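Local coordinates for protein ribonucleoside-diphosphate reductase (Pseudomonas aeruginosa, PDB 5IM3) that probably catalyses the reduction of ribonucleoside diphosphates to deoxyribonucleotides for DNA synthesis, and binds dATP as an allosteric nucleotide, at residues F491-F496 and M894-G899; N485-L490 and P561-K566; R857-A862 and Q874-Y879; E861-R866 and R898-T903. One frame throughout, in Å; residues are numbered along the deposited sequence.

Contact 1. Residues F491-F496 and M894-G899; sequences FMKRVF and MAWFRG
Trp-896 is the large flat group of this helix-to-helix contact, and Met-492, Lys-493 and Phe-496 gather round it. The CH-pi contact comes from Met-492, whose CB stands over one face of the indole, 3.3 Å from the centroid of the six-membered ring and 9° off its normal. The bend at chi2 (-59°) turns Met-492 SD back above the five-membered ring, 4.9 Å from its centroid, a long Met-aromatic contact; Met-492 CG lies 3.7 Å from Trp-896 CD2. A flexible, unbranched methionine suits a flat neighbour like this.

The aromatic contact is T-shaped. The indole turns its CE3-CZ3 edge to the face of Phe-496, with ring planes 67° apart and centroids 4.9 Å apart. Trp-896 CG is anti to its own backbone N, which carries the indole across to the other helix. Apolar contacts complete the interface: Lys-493 CG lies 4.1 Å from Trp-896 CH2, before its extended chain leads away to a salt bridge with Glu-521, and Phe-496 also meets Phe-897.

The one polar atom of the indole, NE1, is hydrogen-bonded to Asp-489 in the first turn of helix 489-496. That helix is joined here to the C-terminal end of helix 885-897, with helix 544-558 packed against Met-492 and the loop around Tyr-739 touching Lys-493 and Trp-896.

Contact 2. Residues N485-L490 and P561-K566; sequences NWIPDL and PWLTFK
Asn-485 and Thr-564 meet at the tight end of this strand pair. Asn-485 O accepts two bonds from one residue, Thr-564 N at 3.1 Å and Thr-564 OG1 at 2.6 Å. The hydroxyl sits between the threonine backbone N and carbonyl carbon (chi1 68°), from where it reaches the carbonyl of the neighbouring strand; threonine suits the place as a short donor on a strand-fitting beta-branched side chain. OG1 also lies at the Trp-486 ring edge. Asn-485 N to Trp-562 O, Ile-487 N to Thr-564 O and Lys-566 N to Ile-487 O complete the pairing. These parallel neighbours belong to the ten-stranded alpha/beta barrel, where strand 482-487 lies between strands 450-455 and 562-565.

Lys-566 packs closely too: its CB stands over one face of Trp-486, 3.5 Å from the centroid of the five-membered ring, and its extended chain crosses the indole at about a right angle before NZ reaches Glu-455. The face that carries Ile-487, Leu-563 and Phe-565 is looser. There Ile-487 CD1 lies 3.9 Å from Leu-563 CG, and Ile-487 CB 4.1 Å from Phe-565 CD1. Every touching residue is buried, so there is no solvent side, and helix 461-465 touches Asn-485 and Pro-561.

Contact 3. Residues R857-A862 and Q874-Y879; sequences RWIVEA and QSLNLY
The bond from Glu-861 N to Arg-857 O, 3.0 Å, closes the helical turn that presents Ile-859 and Val-860 to Leu-876 and Leu-878. No hydrogen bond passes between the two segments themselves, so the contact is made by methyl groups. Ile-859 does most of the touching through its short branch: CG2, anti to the backbone N, lies 3.8 Å from Leu-876 CD1 and 4.2 Å from Leu-878 CD2. Ile-859 CG2 also comes within 4.1 Å of Asn-877 O, a van der Waals approach that lays the beta branch against the main chain between the two leucines. On the next residue of the helix, Val-860 CG2 meets Leu-878 CD2 at 3.9 Å, which places this leucine methyl against two beta-branched residues at once.

Strand 878-881, which starts at Leu-878, is the first strand of a beta-alpha-beta unit: helix 885-897 follows it, and strand 906-909 returns parallel beside it. Leu-878 is joined to that partner region by backbone hydrogen bonds with Tyr-905 and Arg-907, while its side chain also touches Thr-891 and Tyr-892 of the intervening helix.

The two leucines suit their places because each turns one methyl of its fork to the helix, CD1 of Leu-876 and CD2 of Leu-878. Chi1 of -173° swings the Leu-876 fork toward the helix, and chi2 of 64° sets CD1 against Ile-859. Its backbone is hydrogen-bonded to Tyr-904, and its side chain also touches Ala-863, one turn further along helix 856-866.

Contact 4. Residues E861-R866 and R898-T903; sequences EAASRR and RGLKTT
A Schellman motif ends helix 885-897, and two of its residues, Arg-898 and Leu-900, meet Glu-861, Ala-863 and Ser-864 of helix 856-866. In the motif Leu-900 N turns back to Ala-895 O and Gly-899 N to Trp-896 O, while Gly-899, at phi 77°, takes a conformation that glycine adopts easily.

Just before that glycine, the carbonyl O of Arg-898 accepts a hydrogen bond from Ser-864 OG at 2.6 Å. The donor lies in the carbonyl plane, on a lone pair, and with OG anti to the serine backbone N (chi1 175°) the hydroxyl faces the neighbouring loop. Serine suits this buried place as a donor of little bulk.

The charged part is a salt bridge: Glu-861 OE2 lies 2.8 Å from Arg-898 NE, over one face of the guanidinium. Because OE2 lies well out of the guanidinium plane, no N-H points at it and the attraction is of charges alone; the carboxylate plane is turned 63° from the guanidinium. Glu-861 OE1 is 3.5 Å from Arg-865 NE, a long, weak pair that extends the network along the helix.

In the apolar part, Leu-900 CD2 sits 3.7 Å from Ala-863 CB and 3.6 Å from Ser-864 N; the short alanine lets it come this near.

Helix 856-866 thus rests against the loop from helix 885-897 to strand 906-909, while helix 679-707 touches Glu-861 through Ile-682.

From the N terminus, contact 2 opens first at 485-490 and closes at 561-566, pairing two parallel barrel strands across a 70-residue loop between the segments. Contact 1 opens on the next residues, 491-496, before contact 2 has closed, and closes only at 894-899, so the two cross. Within this long loop, contact 3 ties helix 856-866 to the chain entering strand 878-881. Contact 4 starts from the same helix, overlapping contact 3 at Glu-861 and Ala-862, and ends beyond helix 885-897, sharing Arg-898 and Gly-899 with contact 1. Backbone bonding of Phe-565 to Lys-901 also links contacts 2 and 4, joining strand 562-565 to the loop after helix 885-897.

Contact 1. Residues F491-F496 and M894-G899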
# COMPACT_ATOMS: atom_id res chain seq x y z
N PHE A 491 12.47 26.64 -20.59
CA PHE A 491 12.01 25.79 -19.50
C PHE A 491 12.72 24.45 -19.52
O PHE A 491 13.22 23.97 -18.50
CB PHE A 491 10.49 25.60 -19.56
CG PHE A 491 9.98 24.60 -18.57
CD1 PHE A 491 9.85 24.93 -17.23
CD2 PHE A 491 9.64 23.32 -18.97
CE1 PHE A 491 9.38 24.00 -16.31
CE2 PHE A 491 9.17 22.38 -18.05
CZ PHE A 491 9.04 22.73 -16.72
N MET A 492 12.77 23.81 -20.70
CA MET A 492 13.48 22.54 -20.82
C MET A 492 14.96 22.71 -20.48
O MET A 492 15.57 21.83 -19.86
CB MET A 492 13.32 21.98 -22.23
CG MET A 492 11.88 21.71 -22.64
SD MET A 492 11.02 20.54 -21.57
CE MET A 492 12.07 19.09 -21.73
N LYS A 493 15.56 23.84 -20.88
CA LYS A 493 16.94 24.12 -20.49
C LYS A 493 17.09 24.13 -18.98
O LYS A 493 18.06 23.59 -18.44
CB LYS A 493 17.39 25.46 -21.08
CG LYS A 493 17.62 25.46 -22.58
CD LYS A 493 18.17 26.81 -23.03
CE LYS A 493 18.48 26.83 -24.52
NZ LYS A 493 19.03 28.15 -24.95
N ARG A 494 16.13 24.73 -18.27
CA ARG A 494 16.19 24.77 -16.81
C ARG A 494 15.98 23.39 -16.21
O ARG A 494 16.52 23.09 -15.14
CB ARG A 494 15.16 25.76 -16.27
CG ARG A 494 15.39 27.21 -16.72
CD ARG A 494 16.57 27.85 -15.99
NE ARG A 494 16.85 29.20 -16.48
CZ ARG A 494 16.22 30.30 -16.08
NH1 ARG A 494 15.25 30.22 -15.17
NH2 ARG A 494 16.55 31.48 -16.59
N VAL A 495 15.19 22.53 -16.87
CA VAL A 495 15.05 21.15 -16.41
C VAL A 495 16.37 20.41 -16.57
O VAL A 495 16.87 19.79 -15.62
CB VAL A 495 13.92 20.45 -17.18
CG1 VAL A 495 13.88 18.96 -16.85
CG2 VAL A 495 12.57 21.11 -16.88
N PHE A 496 16.96 20.47 -17.76
CA PHE A 496 18.23 19.80 -18.01
C PHE A 496 19.31 20.26 -17.04
O PHE A 496 20.18 19.46 -16.66
CB PHE A 496 18.68 20.05 -19.45
CG PHE A 496 18.08 19.11 -20.46
CD1 PHE A 496 16.70 18.93 -20.53
CD2 PHE A 496 18.88 18.41 -21.34
CE1 PHE A 496 16.15 18.07 -21.45
CE2 PHE A 496 18.33 17.55 -22.27
CZ PHE A 496 16.96 17.38 -22.33
N MET A 894 13.99 13.25 -24.58
CA MET A 894 14.49 12.84 -25.89
C MET A 894 13.68 13.49 -27.01
O MET A 894 14.25 13.95 -28.01
CB MET A 894 14.43 11.31 -26.01
CG MET A 894 14.85 10.76 -27.37
SD MET A 894 14.58 8.98 -27.50
CE MET A 894 15.20 8.68 -29.15
N ALA A 895 12.35 13.53 -26.86
CA ALA A 895 11.52 14.17 -27.88
C ALA A 895 11.93 15.61 -28.11
O ALA A 895 12.03 16.06 -29.26
CB ALA A 895 10.05 14.10 -27.46
N TRP A 896 12.18 16.35 -27.03
CA TRP A 896 12.65 17.73 -27.16
C TRP A 896 14.08 17.77 -27.70
O TRP A 896 14.39 18.56 -28.60
CB TRP A 896 12.56 18.42 -25.80
CG TRP A 896 13.04 19.84 -25.80
CD1 TRP A 896 12.43 20.92 -26.37
CD2 TRP A 896 14.23 20.33 -25.17
NE1 TRP A 896 13.17 22.05 -26.15
CE2 TRP A 896 14.28 21.72 -25.41
CE3 TRP A 896 15.26 19.74 -24.43
CZ2 TRP A 896 15.32 22.52 -24.94
CZ3 TRP A 896 16.28 20.54 -23.97
CH2 TRP A 896 16.30 21.92 -24.22
N PHE A 897 14.95 16.91 -27.17
CA PHE A 897 16.34 16.90 -27.59
C PHE A 897 16.48 16.59 -29.08
O PHE A 897 17.48 16.99 -29.70
CB PHE A 897 17.11 15.88 -26.75
CG PHE A 897 18.61 15.95 -26.90
CD1 PHE A 897 19.32 17.01 -26.38
CD2 PHE A 897 19.29 14.94 -27.56
CE1 PHE A 897 20.69 17.07 -26.52
CE2 PHE A 897 20.67 15.00 -27.70
CZ PHE A 897 21.37 16.07 -27.18
N ARG A 898 15.51 15.89 -29.67
CA ARG A 898 15.58 15.48 -31.06
C ARG A 898 14.82 16.42 -32.00
O ARG A 898 14.56 16.06 -33.15
CB ARG A 898 15.04 14.05 -31.22
CG ARG A 898 15.89 12.99 -30.54
CD ARG A 898 17.26 12.90 -31.19
NE ARG A 898 18.17 12.02 -30.46
CZ ARG A 898 19.45 11.86 -30.76
NH1 ARG A 898 19.97 12.51 -31.80
NH2 ARG A 898 20.21 11.05 -30.04
N GLY A 899 14.48 17.61 -31.53
CA GLY A 899 13.91 18.62 -32.41
C GLY A 899 12.46 18.41 -32.78
O GLY A 899 12.01 18.96 -33.79

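Contact 2. Residues N485-L490 and P561-K566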
# COMPACT_ATOMS: atom_id res chain seq x y z
N ASN A 485 0.38 21.80 -23.02
CA ASN A 485 1.44 22.72 -22.62
C ASN A 485 2.09 23.35 -23.84
O ASN A 485 2.41 22.67 -24.82
CB ASN A 485 2.50 21.99 -21.80
CG ASN A 485 2.01 21.58 -20.43
OD1 ASN A 485 1.91 20.39 -20.12
ND2 ASN A 485 1.72 22.56 -19.59
N TRP A 486 2.31 24.67 -23.77
CA TRP A 486 3.04 25.43 -24.77
C TRP A 486 4.40 25.78 -24.15
O TRP A 486 4.53 26.77 -23.43
CB TRP A 486 2.24 26.67 -25.18
CG TRP A 486 2.72 27.40 -26.40
CD1 TRP A 486 3.11 28.70 -26.47
CD2 TRP A 486 2.84 26.87 -27.73
NE1 TRP A 486 3.47 29.02 -27.76
CE2 TRP A 486 3.31 27.91 -28.55
CE3 TRP A 486 2.59 25.62 -28.30
CZ2 TRP A 486 3.54 27.74 -29.92
CZ3 TRP A 486 2.82 25.45 -29.65
CH2 TRP A 486 3.30 26.50 -30.45
N ILE A 487 5.39 24.94 -24.40
CA ILE A 487 6.61 24.89 -23.59
C ILE A 487 7.72 25.65 -24.30
O ILE A 487 8.09 25.28 -25.42
CB ILE A 487 7.04 23.44 -23.32
CG1 ILE A 487 5.88 22.63 -22.73
CG2 ILE A 487 8.23 23.42 -22.36
CD1 ILE A 487 6.15 21.14 -22.66
N PRO A 488 8.28 26.70 -23.70
CA PRO A 488 9.46 27.34 -24.29
C PRO A 488 10.71 26.49 -24.07
O PRO A 488 10.83 25.75 -23.10
CB PRO A 488 9.57 28.67 -23.54
CG PRO A 488 8.28 28.82 -22.78
CD PRO A 488 7.79 27.44 -22.53
N ASP A 489 11.66 26.63 -25.00
CA ASP A 489 12.93 25.92 -24.88
C ASP A 489 13.60 26.22 -23.55
O ASP A 489 14.23 25.34 -22.95
CB ASP A 489 13.86 26.31 -26.03
CG ASP A 489 13.58 25.54 -27.31
OD1 ASP A 489 12.55 24.82 -27.36
OD2 ASP A 489 14.38 25.64 -28.26
N LEU A 490 13.48 27.46 -23.06
CA LEU A 490 14.18 27.85 -21.85
C LEU A 490 13.75 27.00 -20.66
O LEU A 490 14.57 26.67 -19.80
CB LEU A 490 13.94 29.33 -21.56
CG LEU A 490 14.73 29.94 -20.41
CD1 LEU A 490 16.22 29.88 -20.68
CD2 LEU A 490 14.29 31.37 -20.17
N PRO A 561 -2.01 17.75 -19.42
CA PRO A 561 -1.96 18.34 -20.76
C PRO A 561 -0.89 17.72 -21.64
O PRO A 561 0.11 17.21 -21.12
CB PRO A 561 -1.62 19.82 -20.48
CG PRO A 561 -1.86 20.02 -19.01
CD PRO A 561 -1.57 18.70 -18.38
N TRP A 562 -1.10 17.75 -22.95
CA TRP A 562 -0.08 17.28 -23.88
C TRP A 562 1.13 18.21 -23.85
O TRP A 562 1.08 19.32 -23.31
CB TRP A 562 -0.66 17.18 -25.29
CG TRP A 562 -1.85 16.28 -25.38
CD1 TRP A 562 -2.02 15.10 -24.73
CD2 TRP A 562 -3.04 16.51 -26.14
NE1 TRP A 562 -3.25 14.56 -25.05
CE2 TRP A 562 -3.89 15.41 -25.91
CE3 TRP A 562 -3.47 17.53 -26.99
CZ2 TRP A 562 -5.15 15.30 -26.50
CZ3 TRP A 562 -4.72 17.42 -27.58
CH2 TRP A 562 -5.54 16.32 -27.33
N LEU A 563 2.23 17.75 -24.44
CA LEU A 563 3.49 18.48 -24.45
C LEU A 563 3.79 18.93 -25.88
O LEU A 563 3.98 18.09 -26.77
CB LEU A 563 4.63 17.60 -23.92
CG LEU A 563 4.81 17.50 -22.40
CD1 LEU A 563 3.54 17.08 -21.69
CD2 LEU A 563 5.93 16.52 -22.08
N THR A 564 3.82 20.24 -26.09
CA THR A 564 4.19 20.83 -27.38
C THR A 564 5.22 21.92 -27.13
O THR A 564 5.24 22.54 -26.07
CB THR A 564 2.97 21.40 -28.12
OG1 THR A 564 2.47 22.54 -27.42
CG2 THR A 564 1.87 20.35 -28.24
N PHE A 565 6.07 22.16 -28.13
CA PHE A 565 7.26 23.00 -27.95
C PHE A 565 7.15 24.27 -28.79
O PHE A 565 7.10 24.21 -30.03
CB PHE A 565 8.51 22.20 -28.29
CG PHE A 565 8.69 21.00 -27.42
CD1 PHE A 565 8.99 21.14 -26.08
CD2 PHE A 565 8.52 19.72 -27.93
CE1 PHE A 565 9.13 20.04 -25.26
CE2 PHE A 565 8.66 18.61 -27.11
CZ PHE A 565 8.97 18.78 -25.78
N LYS A 566 7.14 25.41 -28.11
CA LYS A 566 6.81 26.68 -28.73
C LYS A 566 7.89 27.15 -29.70
O LYS A 566 7.58 27.68 -30.77
CB LYS A 566 6.57 27.72 -27.63
CG LYS A 566 6.71 29.18 -28.03
CD LYS A 566 6.60 30.07 -26.82
CE LYS A 566 6.76 31.53 -27.19
NZ LYS A 566 7.03 32.37 -25.98

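Contact 3. Residues R857-A862 and Q874-Y879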
# COMPACT_ATOMS: atom_id res chain seq x y z
N ARG A 857 11.92 4.87 -28.19
CA ARG A 857 12.98 5.61 -28.85
C ARG A 857 12.92 5.47 -30.37
O ARG A 857 13.31 6.40 -31.09
CB ARG A 857 14.35 5.16 -28.33
CG ARG A 857 14.57 3.65 -28.35
CD ARG A 857 15.94 3.31 -27.80
NE ARG A 857 16.11 1.87 -27.57
CZ ARG A 857 16.70 1.03 -28.42
NH1 ARG A 857 17.20 1.46 -29.57
NH2 ARG A 857 16.80 -0.26 -28.10
N TRP A 858 12.45 4.33 -30.88
CA TRP A 858 12.32 4.18 -32.33
C TRP A 858 11.27 5.13 -32.89
O TRP A 858 11.47 5.74 -33.95
CB TRP A 858 11.97 2.74 -32.68
CG TRP A 858 13.00 1.74 -32.27
CD1 TRP A 858 12.90 0.82 -31.26
CD2 TRP A 858 14.30 1.55 -32.85
NE1 TRP A 858 14.04 0.08 -31.18
CE2 TRP A 858 14.92 0.50 -32.14
CE3 TRP A 858 14.99 2.16 -33.90
CZ2 TRP A 858 16.20 0.05 -32.45
CZ3 TRP A 858 16.27 1.72 -34.20
CH2 TRP A 858 16.86 0.67 -33.48
N ILE A 859 10.14 5.28 -32.19
CA ILE A 859 9.06 6.14 -32.67
C ILE A 859 9.49 7.60 -32.62
O ILE A 859 9.12 8.40 -33.50
CB ILE A 859 7.78 5.90 -31.85
CG1 ILE A 859 7.45 4.40 -31.79
CG2 ILE A 859 6.61 6.67 -32.43
CD1 ILE A 859 7.27 3.75 -33.14
N VAL A 860 10.25 7.98 -31.60
CA VAL A 860 10.70 9.37 -31.48
C VAL A 860 11.74 9.68 -32.55
O VAL A 860 11.65 10.70 -33.24
CB VAL A 860 11.25 9.62 -30.06
CG1 VAL A 860 11.91 11.00 -29.98
CG2 VAL A 860 10.14 9.49 -29.03
N GLU A 861 12.75 8.82 -32.69
CA GLU A 861 13.80 9.07 -33.67
C GLU A 861 13.24 9.10 -35.09
O GLU A 861 13.69 9.90 -35.92
CB GLU A 861 14.89 8.00 -33.56
CG GLU A 861 16.07 8.41 -32.70
CD GLU A 861 16.86 9.56 -33.31
OE1 GLU A 861 16.68 9.83 -34.52
OE2 GLU A 861 17.64 10.20 -32.57
N ALA A 862 12.28 8.23 -35.38
CA ALA A 862 11.64 8.25 -36.69
C ALA A 862 10.91 9.57 -36.91
O ALA A 862 11.04 10.21 -37.96
CB ALA A 862 10.67 7.08 -36.82
N GLN A 874 3.63 16.94 -36.75
CA GLN A 874 3.01 15.63 -36.96
C GLN A 874 2.41 15.14 -35.65
O GLN A 874 3.03 15.27 -34.59
CB GLN A 874 4.03 14.61 -37.50
CG GLN A 874 5.28 14.48 -36.67
CD GLN A 874 6.40 13.75 -37.40
OE1 GLN A 874 6.23 12.61 -37.83
NE2 GLN A 874 7.54 14.41 -37.54
N SER A 875 1.21 14.57 -35.74
CA SER A 875 0.55 14.00 -34.57
C SER A 875 1.27 12.72 -34.15
O SER A 875 1.28 11.74 -34.89
CB SER A 875 -0.91 13.72 -34.87
OG SER A 875 -1.58 14.90 -35.23
N LEU A 876 1.86 12.74 -32.96
CA LEU A 876 2.75 11.67 -32.51
C LEU A 876 2.25 11.09 -31.20
O LEU A 876 2.52 11.64 -30.13
CB LEU A 876 4.18 12.20 -32.36
CG LEU A 876 5.23 11.13 -32.06
CD1 LEU A 876 5.35 10.14 -33.21
CD2 LEU A 876 6.57 11.78 -31.76
N ASN A 877 1.52 9.98 -31.28
CA ASN A 877 1.19 9.21 -30.09
C ASN A 877 2.41 8.41 -29.64
O ASN A 877 3.17 7.89 -30.47
CB ASN A 877 0.01 8.28 -30.36
CG ASN A 877 -1.27 9.04 -30.61
OD1 ASN A 877 -1.55 10.04 -29.96
ND2 ASN A 877 -2.05 8.56 -31.57
N LEU A 878 2.60 8.33 -28.33
CA LEU A 878 3.70 7.58 -27.76
C LEU A 878 3.16 6.47 -26.87
O LEU A 878 2.21 6.67 -26.12
CB LEU A 878 4.64 8.49 -26.96
CG LEU A 878 5.46 9.47 -27.80
CD1 LEU A 878 6.34 10.32 -26.89
CD2 LEU A 878 6.33 8.76 -28.83
N TYR A 879 3.77 5.29 -26.99
CA TYR A 879 3.36 4.10 -26.26
C TYR A 879 4.50 3.70 -25.34
O TYR A 879 5.63 3.51 -25.79
CB TYR A 879 3.00 2.97 -27.22
CG TYR A 879 1.93 3.37 -28.20
CD1 TYR A 879 2.25 4.04 -29.38
CD2 TYR A 879 0.59 3.10 -27.95
CE1 TYR A 879 1.27 4.42 -30.28
CE2 TYR A 879 -0.39 3.46 -28.84
CZ TYR A 879 -0.05 4.13 -30.00
OH TYR A 879 -1.04 4.49 -30.89

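Contact 4. Residues E861-R866 and R898-T903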
# COMPACT_ATOMS: atom_id res chain seq x y z
N GLU A 861 12.75 8.82 -32.69
CA GLU A 861 13.80 9.07 -33.67
C GLU A 861 13.24 9.10 -35.09
O GLU A 861 13.69 9.90 -35.92
CB GLU A 861 14.89 8.00 -33.56
CG GLU A 861 16.07 8.41 -32.70
CD GLU A 861 16.86 9.56 -33.31
OE1 GLU A 861 16.68 9.83 -34.52
OE2 GLU A 861 17.64 10.20 -32.57
N ALA A 862 12.28 8.23 -35.38
CA ALA A 862 11.64 8.25 -36.69
C ALA A 862 10.91 9.57 -36.91
O ALA A 862 11.04 10.21 -37.96
CB ALA A 862 10.67 7.08 -36.82
N ALA A 863 10.13 10.00 -35.91
CA ALA A 863 9.43 11.28 -36.02
C ALA A 863 10.42 12.43 -36.14
O ALA A 863 10.17 13.40 -36.87
CB ALA A 863 8.51 11.47 -34.82
N SER A 864 11.55 12.34 -35.44
CA SER A 864 12.56 13.40 -35.51
C SER A 864 13.06 13.60 -36.93
O SER A 864 13.25 14.74 -37.37
CB SER A 864 13.73 13.07 -34.58
OG SER A 864 14.76 14.03 -34.71
N ARG A 865 13.29 12.51 -37.66
CA ARG A 865 13.82 12.64 -39.01
C ARG A 865 12.75 13.04 -40.02
O ARG A 865 13.05 13.71 -41.01
CB ARG A 865 14.49 11.35 -39.45
CG ARG A 865 15.89 11.20 -38.89
CD ARG A 865 16.16 9.76 -38.55
NE ARG A 865 17.46 9.56 -37.93
CZ ARG A 865 18.59 9.35 -38.61
NH1 ARG A 865 18.58 9.34 -39.94
NH2 ARG A 865 19.73 9.16 -37.96
N ARG A 866 11.49 12.64 -39.78
CA ARG A 866 10.41 13.13 -40.63
C ARG A 866 10.24 14.64 -40.45
O ARG A 866 9.99 15.36 -41.42
CB ARG A 866 9.11 12.39 -40.31
CG ARG A 866 9.06 10.98 -40.87
CD ARG A 866 7.69 10.35 -40.67
NE ARG A 866 7.40 10.15 -39.25
CZ ARG A 866 7.60 9.01 -38.60
NH1 ARG A 866 8.09 7.94 -39.22
NH2 ARG A 866 7.32 8.93 -37.31
N ARG A 898 15.51 15.89 -29.67
CA ARG A 898 15.58 15.48 -31.06
C ARG A 898 14.82 16.42 -32.00
O ARG A 898 14.56 16.06 -33.15
CB ARG A 898 15.04 14.05 -31.22
CG ARG A 898 15.89 12.99 -30.54
CD ARG A 898 17.26 12.90 -31.19
NE ARG A 898 18.17 12.02 -30.46
CZ ARG A 898 19.45 11.86 -30.76
NH1 ARG A 898 19.97 12.51 -31.80
NH2 ARG A 898 20.21 11.05 -30.04
N GLY A 899 14.48 17.61 -31.53
CA GLY A 899 13.91 18.62 -32.41
C GLY A 899 12.46 18.41 -32.78
O GLY A 899 12.01 18.96 -33.79
N LEU A 900 11.71 17.64 -32.00
CA LEU A 900 10.29 17.48 -32.28
C LEU A 900 9.53 18.74 -31.89
O LEU A 900 9.87 19.43 -30.93
CB LEU A 900 9.73 16.27 -31.52
CG LEU A 900 10.13 14.89 -32.03
CD1 LEU A 900 9.51 13.82 -31.15
CD2 LEU A 900 9.73 14.68 -33.48
N LYS A 901 8.50 19.05 -32.68
CA LYS A 901 7.66 20.21 -32.40
C LYS A 901 6.51 19.89 -31.47
O LYS A 901 6.12 20.75 -30.66
CB LYS A 901 7.10 20.78 -33.72
CG LYS A 901 8.17 21.25 -34.69
CD LYS A 901 7.54 21.93 -35.90
CE LYS A 901 8.59 22.41 -36.88
NZ LYS A 901 7.96 23.05 -38.06
N THR A 902 5.96 18.68 -31.54
CA THR A 902 4.77 18.34 -30.77
C THR A 902 4.83 16.89 -30.34
O THR A 902 5.49 16.05 -30.96
CB THR A 902 3.49 18.58 -31.58
OG1 THR A 902 3.59 17.89 -32.84
CG2 THR A 902 3.26 20.06 -31.82
N THR A 903 4.12 16.60 -29.25
CA THR A 903 3.74 15.24 -28.91
C THR A 903 2.24 15.23 -28.66
O THR A 903 1.62 16.27 -28.42
CB THR A 903 4.49 14.69 -27.68
OG1 THR A 903 4.04 15.35 -26.49
CG2 THR A 903 5.99 14.86 -27.83